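PDB 6SCE: uncharacterized protein from Thermus thermophilus HB8, which serves type III CRISPR defence as a DNA nuclease activated by cyclic oligoadenylate, which is probably sensed through its CARF domains. Local coordinates for residues E136-L140 and E141-R145; K49-A52 and F53-L56. All coordinates share one frame; numbering follows the deposited sequence.

Contact 1: residues E136-L140 and E141-R145; sequences EALTL and EEYAR. With nucleotides of chain B.
Thr139 turns OG1 between its backbone N and carbonyl carbon (chi1 66°), while Glu142 sets CG anti to its carbonyl carbon and runs on extended, which points the hydroxyl forward at Glu142 N and brings the carboxylate back to Thr139 N. The result is a capping box at the start of helix 140-148. Glu142 N donates to Thr139 OG1 at 3.0 Å, and Thr139 N donates to Glu142 OE1 at 2.9 Å with a nearly straight N-H (164°), meeting the anti side of the carboxylate slightly off its plane. Threonine suits the N-cap because its short hydroxyl reaches a first-turn amide that has no helical carbonyl before it; glutamate is long enough to accept from the N-cap amide in return. Lys22 salt-bridges the same OE1 and Tyr18 bonds OE2, gripping both carboxylate oxygens.

One residue on, Leu138 CD2 sits over one face of the Tyr143 ring, 4.0 Å from its centroid, and Leu138 CB packs on Tyr143 CE2 at 3.5 Å. At the ring's edge, in plane, the adenine N6 of A2 of chain B donates to Tyr143 OH at 3.0 Å. That hydroxyl also bonds Gly186 O, a carbonyl that can only accept, which should orient it to receive N6. Near the capped helix start, the hydroxyl therefore offers an adenine amino group an acceptor, consistent with recognition of the cyclic oligoadenylate activator.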
loop_
_atom_site.group_PDB
_atom_site.type_symbol
_atom_site.label_atom_id
_atom_site.label_comp_id
_atom_site.label_asym_id
_atom_site.label_seq_id
_atom_site.Cartn_x
_atom_site.Cartn_y
_atom_site.Cartn_z
ATOM N N GLU A 136 2.372 9.727 26.374
ATOM C CA GLU A 136 1.204 10.074 25.565
ATOM C C GLU A 136 0.675 8.914 24.699
ATOM O O GLU A 136 -0.436 8.976 24.188
ATOM C CB GLU A 136 1.590 11.225 24.628
ATOM C CG GLU A 136 2.013 12.494 25.355
ATOM C CD GLU A 136 3.518 12.621 25.553
ATOM O OE1 GLU A 136 4.239 11.591 25.539
ATOM O OE2 GLU A 136 4.003 13.772 25.698
ATOM N N ALA A 137 1.485 7.876 24.534
ATOM C CA ALA A 137 1.090 6.672 23.759
ATOM C C ALA A 137 -0.329 6.224 24.001
ATOM O O ALA A 137 -0.791 6.117 25.160
ATOM C CB ALA A 137 2.029 5.522 24.102
ATOM N N LEU A 138 -1.064 5.940 22.925
ATOM C CA LEU A 138 -2.427 5.489 23.105
ATOM C C LEU A 138 -2.459 4.156 23.894
ATOM O O LEU A 138 -1.628 3.244 23.682
ATOM C CB LEU A 138 -3.138 5.311 21.756
ATOM C CG LEU A 138 -3.869 6.550 21.219
ATOM C CD1 LEU A 138 -2.980 7.771 21.168
ATOM C CD2 LEU A 138 -4.466 6.219 19.855
ATOM N N THR A 139 -3.444 4.056 24.756
ATOM C CA THR A 139 -3.683 2.854 25.550
ATOM C C THR A 139 -4.571 1.908 24.768
ATOM O O THR A 139 -5.183 2.257 23.753
ATOM C CB THR A 139 -4.411 3.214 26.863
ATOM O OG1 THR A 139 -5.717 3.709 26.545
ATOM C CG2 THR A 139 -3.606 4.262 27.679
ATOM N N LEU A 140 -4.685 0.690 25.254
ATOM C CA LEU A 140 -5.585 -0.272 24.652
ATOM C C LEU A 140 -6.993 0.254 24.673
ATOM O O LEU A 140 -7.740 0.096 23.705
ATOM C CB LEU A 140 -5.480 -1.643 25.336
ATOM C CG LEU A 140 -6.278 -2.722 24.586
ATOM C CD1 LEU A 140 -5.589 -4.073 24.580
ATOM C CD2 LEU A 140 -7.704 -2.840 25.111
ATOM N N GLU A 141 -7.386 0.888 25.776
ATOM C CA GLU A 141 -8.760 1.367 25.874
ATOM C C GLU A 141 -9.025 2.488 24.862
ATOM O O GLU A 141 -10.120 2.590 24.315
ATOM C CB GLU A 141 -9.031 1.902 27.271
ATOM C CG GLU A 141 -9.126 0.812 28.318
ATOM C CD GLU A 141 -7.820 0.108 28.593
ATOM O OE1 GLU A 141 -6.713 0.736 28.502
ATOM O OE2 GLU A 141 -7.932 -1.121 28.897
ATOM N N GLU A 142 -8.021 3.321 24.653
ATOM C CA GLU A 142 -8.140 4.416 23.629
ATOM C C GLU A 142 -8.277 3.802 22.224
ATOM O O GLU A 142 -9.130 4.207 21.457
ATOM C CB GLU A 142 -6.968 5.359 23.762
ATOM C CG GLU A 142 -7.141 6.331 24.922
ATOM C CD GLU A 142 -5.913 7.116 25.291
ATOM O OE1 GLU A 142 -4.782 6.633 25.070
ATOM O OE2 GLU A 142 -6.071 8.265 25.821
ATOM N N TYR A 143 -7.442 2.803 21.889
ATOM C CA TYR A 143 -7.630 2.102 20.619
ATOM C C TYR A 143 -8.974 1.416 20.498
ATOM O O TYR A 143 -9.570 1.430 19.436
ATOM C CB TYR A 143 -6.505 1.106 20.379
ATOM C CG TYR A 143 -5.292 1.718 19.782
ATOM C CD1 TYR A 143 -5.311 2.199 18.478
ATOM C CD2 TYR A 143 -4.128 1.840 20.493
ATOM C CE1 TYR A 143 -4.183 2.733 17.900
ATOM C CE2 TYR A 143 -2.989 2.364 19.911
ATOM C CZ TYR A 143 -3.030 2.829 18.617
ATOM O OH TYR A 143 -1.895 3.403 18.042
ATOM N N ALA A 144 -9.466 0.829 21.591
ATOM C CA ALA A 144 -10.757 0.165 21.555
ATOM C C ALA A 144 -11.874 1.140 21.246
ATOM O O ALA A 144 -12.789 0.831 20.451
ATOM C CB ALA A 144 -11.033 -0.574 22.868
ATOM N N ARG A 145 -11.834 2.330 21.829
ATOM C CA ARG A 145 -12.932 3.243 21.561
ATOM C C ARG A 145 -12.817 3.890 20.154
ATOM O O ARG A 145 -13.817 4.239 19.561
ATOM C CB ARG A 145 -13.137 4.265 22.698
ATOM C CG ARG A 145 -12.021 5.267 22.868
ATOM C CD ARG A 145 -12.347 6.332 23.930
ATOM N NE ARG A 145 -13.589 7.002 23.614
ATOM C CZ ARG A 145 -14.361 7.641 24.467
ATOM N NH1 ARG A 145 -13.989 7.799 25.743
ATOM N NH2 ARG A 145 -15.488 8.177 24.010
ATOM P P A B 2 -3.807 8.972 7.666
ATOM O OP1 A B 2 -4.741 7.810 7.777
ATOM O OP2 A B 2 -4.086 10.289 8.340
ATOM O "O5'" A B 2 -2.374 8.467 8.182
ATOM C "C5'" A B 2 -1.340 9.452 8.411
ATOM C "C4'" A B 2 -0.107 8.766 8.942
ATOM O "O4'" A B 2 -0.405 8.239 10.263
ATOM C "C3'" A B 2 0.416 7.597 8.116
ATOM O "O3'" A B 2 1.840 7.610 8.043
ATOM C "C2'" A B 2 -0.038 6.378 8.916
ATOM O "O2'" A B 2 0.828 5.276 8.753
ATOM C "C1'" A B 2 0.043 6.912 10.339
ATOM N N9 A B 2 -0.740 6.178 11.314
ATOM C C8 A B 2 -1.810 5.345 11.078
ATOM N N7 A B 2 -2.257 4.783 12.172
ATOM C C5 A B 2 -1.429 5.252 13.180
ATOM C C6 A B 2 -1.384 5.008 14.567
ATOM N N6 A B 2 -2.172 4.135 15.190
ATOM N N1 A B 2 -0.452 5.680 15.284
ATOM C C2 A B 2 0.402 6.477 14.628
ATOM N N3 A B 2 0.465 6.774 13.329
ATOM C C4 A B 2 -0.487 6.113 12.655
#

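Contact 2: residues K49-A52 and F53-L56; sequences KRQA and FFRL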
loop_
_atom_site.group_PDB
_atom_site.type_symbol
_atom_site.label_atom_id
_atom_site.label_comp_id
_atom_site.label_asym_id
_atom_site.label_seq_id
_atom_site.Cartn_x
_atom_site.Cartn_y
_atom_site.Cartn_z
ATOM N N LYS A 49 -14.756 5.328 12.375
ATOM C CA LYS A 49 -13.654 5.598 13.286
ATOM C C LYS A 49 -13.476 7.091 13.525
ATOM O O LYS A 49 -13.167 7.513 14.653
ATOM C CB LYS A 49 -12.363 4.973 12.750
ATOM C CG LYS A 49 -12.384 3.445 12.730
ATOM C CD LYS A 49 -11.093 2.870 12.153
ATOM C CE LYS A 49 -11.077 1.349 12.176
ATOM N NZ LYS A 49 -9.907 0.803 11.426
ATOM N N ARG A 50 -13.701 7.892 12.472
ATOM C CA ARG A 50 -13.629 9.306 12.600
ATOM C C ARG A 50 -14.748 9.825 13.516
ATOM O O ARG A 50 -14.497 10.709 14.334
ATOM C CB ARG A 50 -13.677 10.003 11.233
ATOM C CG ARG A 50 -13.540 11.505 11.329
ATOM C CD ARG A 50 -13.499 12.153 9.960
ATOM N NE ARG A 50 -12.299 11.764 9.224
ATOM C CZ ARG A 50 -12.032 12.100 7.968
ATOM N NH1 ARG A 50 -12.892 12.818 7.253
ATOM N NH2 ARG A 50 -10.923 11.667 7.407
ATOM N N GLN A 51 -15.963 9.290 13.379
ATOM C CA GLN A 51 -17.051 9.689 14.281
ATOM C C GLN A 51 -16.756 9.273 15.710
ATOM O O GLN A 51 -17.089 10.007 16.625
ATOM C CB GLN A 51 -18.430 9.188 13.804
ATOM C CG GLN A 51 -18.862 9.856 12.503
ATOM C CD GLN A 51 -18.772 11.388 12.554
ATOM O OE1 GLN A 51 -19.237 12.011 13.509
ATOM N NE2 GLN A 51 -18.140 11.994 11.542
ATOM N N ALA A 52 -16.104 8.129 15.901
ATOM C CA ALA A 52 -15.682 7.711 17.235
ATOM C C ALA A 52 -14.646 8.680 17.831
ATOM O O ALA A 52 -14.664 8.997 19.019
ATOM C CB ALA A 52 -15.154 6.300 17.192
ATOM N N PHE A 53 -13.756 9.187 16.992
ATOM C CA PHE A 53 -12.787 10.152 17.410
ATOM C C PHE A 53 -13.491 11.455 17.839
ATOM O O PHE A 53 -13.181 12.023 18.894
ATOM C CB PHE A 53 -11.804 10.407 16.267
ATOM C CG PHE A 53 -10.822 11.517 16.511
ATOM C CD1 PHE A 53 -10.072 11.573 17.669
ATOM C CD2 PHE A 53 -10.614 12.492 15.540
ATOM C CE1 PHE A 53 -9.164 12.597 17.884
ATOM C CE2 PHE A 53 -9.665 13.472 15.725
ATOM C CZ PHE A 53 -8.940 13.537 16.904
ATOM N N PHE A 54 -14.443 11.902 17.049
ATOM C CA PHE A 54 -15.191 13.109 17.380
ATOM C C PHE A 54 -16.021 12.964 18.671
ATOM O O PHE A 54 -16.090 13.895 19.461
ATOM C CB PHE A 54 -16.085 13.553 16.220
ATOM C CG PHE A 54 -15.328 14.058 15.015
ATOM C CD1 PHE A 54 -14.006 14.474 15.114
ATOM C CD2 PHE A 54 -15.952 14.133 13.768
ATOM C CE1 PHE A 54 -13.313 14.946 14.004
ATOM C CE2 PHE A 54 -15.250 14.605 12.671
ATOM C CZ PHE A 54 -13.938 15.012 12.799
ATOM N N ARG A 55 -16.537 11.774 18.910
ATOM C CA ARG A 55 -17.178 11.443 20.187
ATOM C C ARG A 55 -16.217 11.550 21.365
ATOM O O ARG A 55 -16.564 12.092 22.408
ATOM C CB ARG A 55 -17.810 10.037 20.104
ATOM C CG ARG A 55 -18.467 9.543 21.374
ATOM C CD ARG A 55 -18.907 8.090 21.220
ATOM N NE ARG A 55 -19.363 7.509 22.488
ATOM C CZ ARG A 55 -19.867 6.282 22.628
ATOM N NH1 ARG A 55 -20.254 5.865 23.825
ATOM N NH2 ARG A 55 -19.975 5.466 21.581
ATOM N N LEU A 56 -15.001 11.048 21.207
ATOM C CA LEU A 56 -13.987 11.199 22.206
ATOM C C LEU A 56 -13.647 12.670 22.436
ATOM O O LEU A 56 -13.574 13.121 23.591
ATOM C CB LEU A 56 -12.738 10.412 21.806
ATOM C CG LEU A 56 -11.502 10.542 22.663
ATOM C CD1 LEU A 56 -11.779 10.156 24.105
ATOM C CD2 LEU A 56 -10.391 9.666 22.099
#
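Arg50 and Phe54 lie side by side on helix 44-59, the helical crossover of the beta-alpha-beta unit that joins strands 33-38 and 64-67 in a Rossmann-like sheet. Their contact is a CH-pi one: with CG of Arg50 anti to the backbone N (chi1 -177°), that methylene comes over the face of the Phe54 ring, 4.1 Å from its centroid. The guanidinium plane is turned 46° from the ring and does not stack on it; its NH2 goes instead to the carbonyl oxygens of Gly11 and Phe39. Arginine fits here because a long apolar stem can line an aromatic ring while its charged end serves distant carbonyls. Phe54 in turn stacks on Tyr64 of strand 64-67, joining the helix to the sheet. An alanine in place of Phe54 removes the ring on which Arg50 CG and Tyr64 pack, which would probably open a gap between helix and sheet.

Phe53, one residue earlier, turns to another side, where Phe36, Ala17 and Leu146 meet it, and Ala52 touches Pro150, where a small side chain is consistent with a close approach. The solvent side is looser. Gln51 folds its bent chain back so that NE2 stands 3.8 Å from CD2 of Phe54, the amide and ring planes 76° apart, a glancing contact that asks little of a polar exposed residue. Arg55 stretches outward with long, weak ion pairs to Glu149 and Glu59, as befits a charged chain at the surface. Even so, its root is close to the backbone: Arg55 CB lies 3.5 Å from Ala52 O.

In the fold
Contact 1 and contact 2 lie with their centres about 13 Å apart and meet directly, Arg145 O resting 3.4 Å from Ala52 CB. Contact 2 sits mid-helix and is the more buried, its main-chain amides already served by helical bonds, so its side chains pack mainly through apolar and aromatic surfaces, with the charged ends of Lys49 and Arg50 going to carbonyl oxygens elsewhere. Contact 1, only partly buried, occupies a helix start, where polar side chains supply missing partners and a tyrosine hydroxyl meets the nucleotide. Both lean on helix 15-28, notably at Tyr18, which bonds Glu142 and also touches Phe53 and Leu56. Tyr147 is shared too, meeting the ring of Tyr143 and the cation of Lys49.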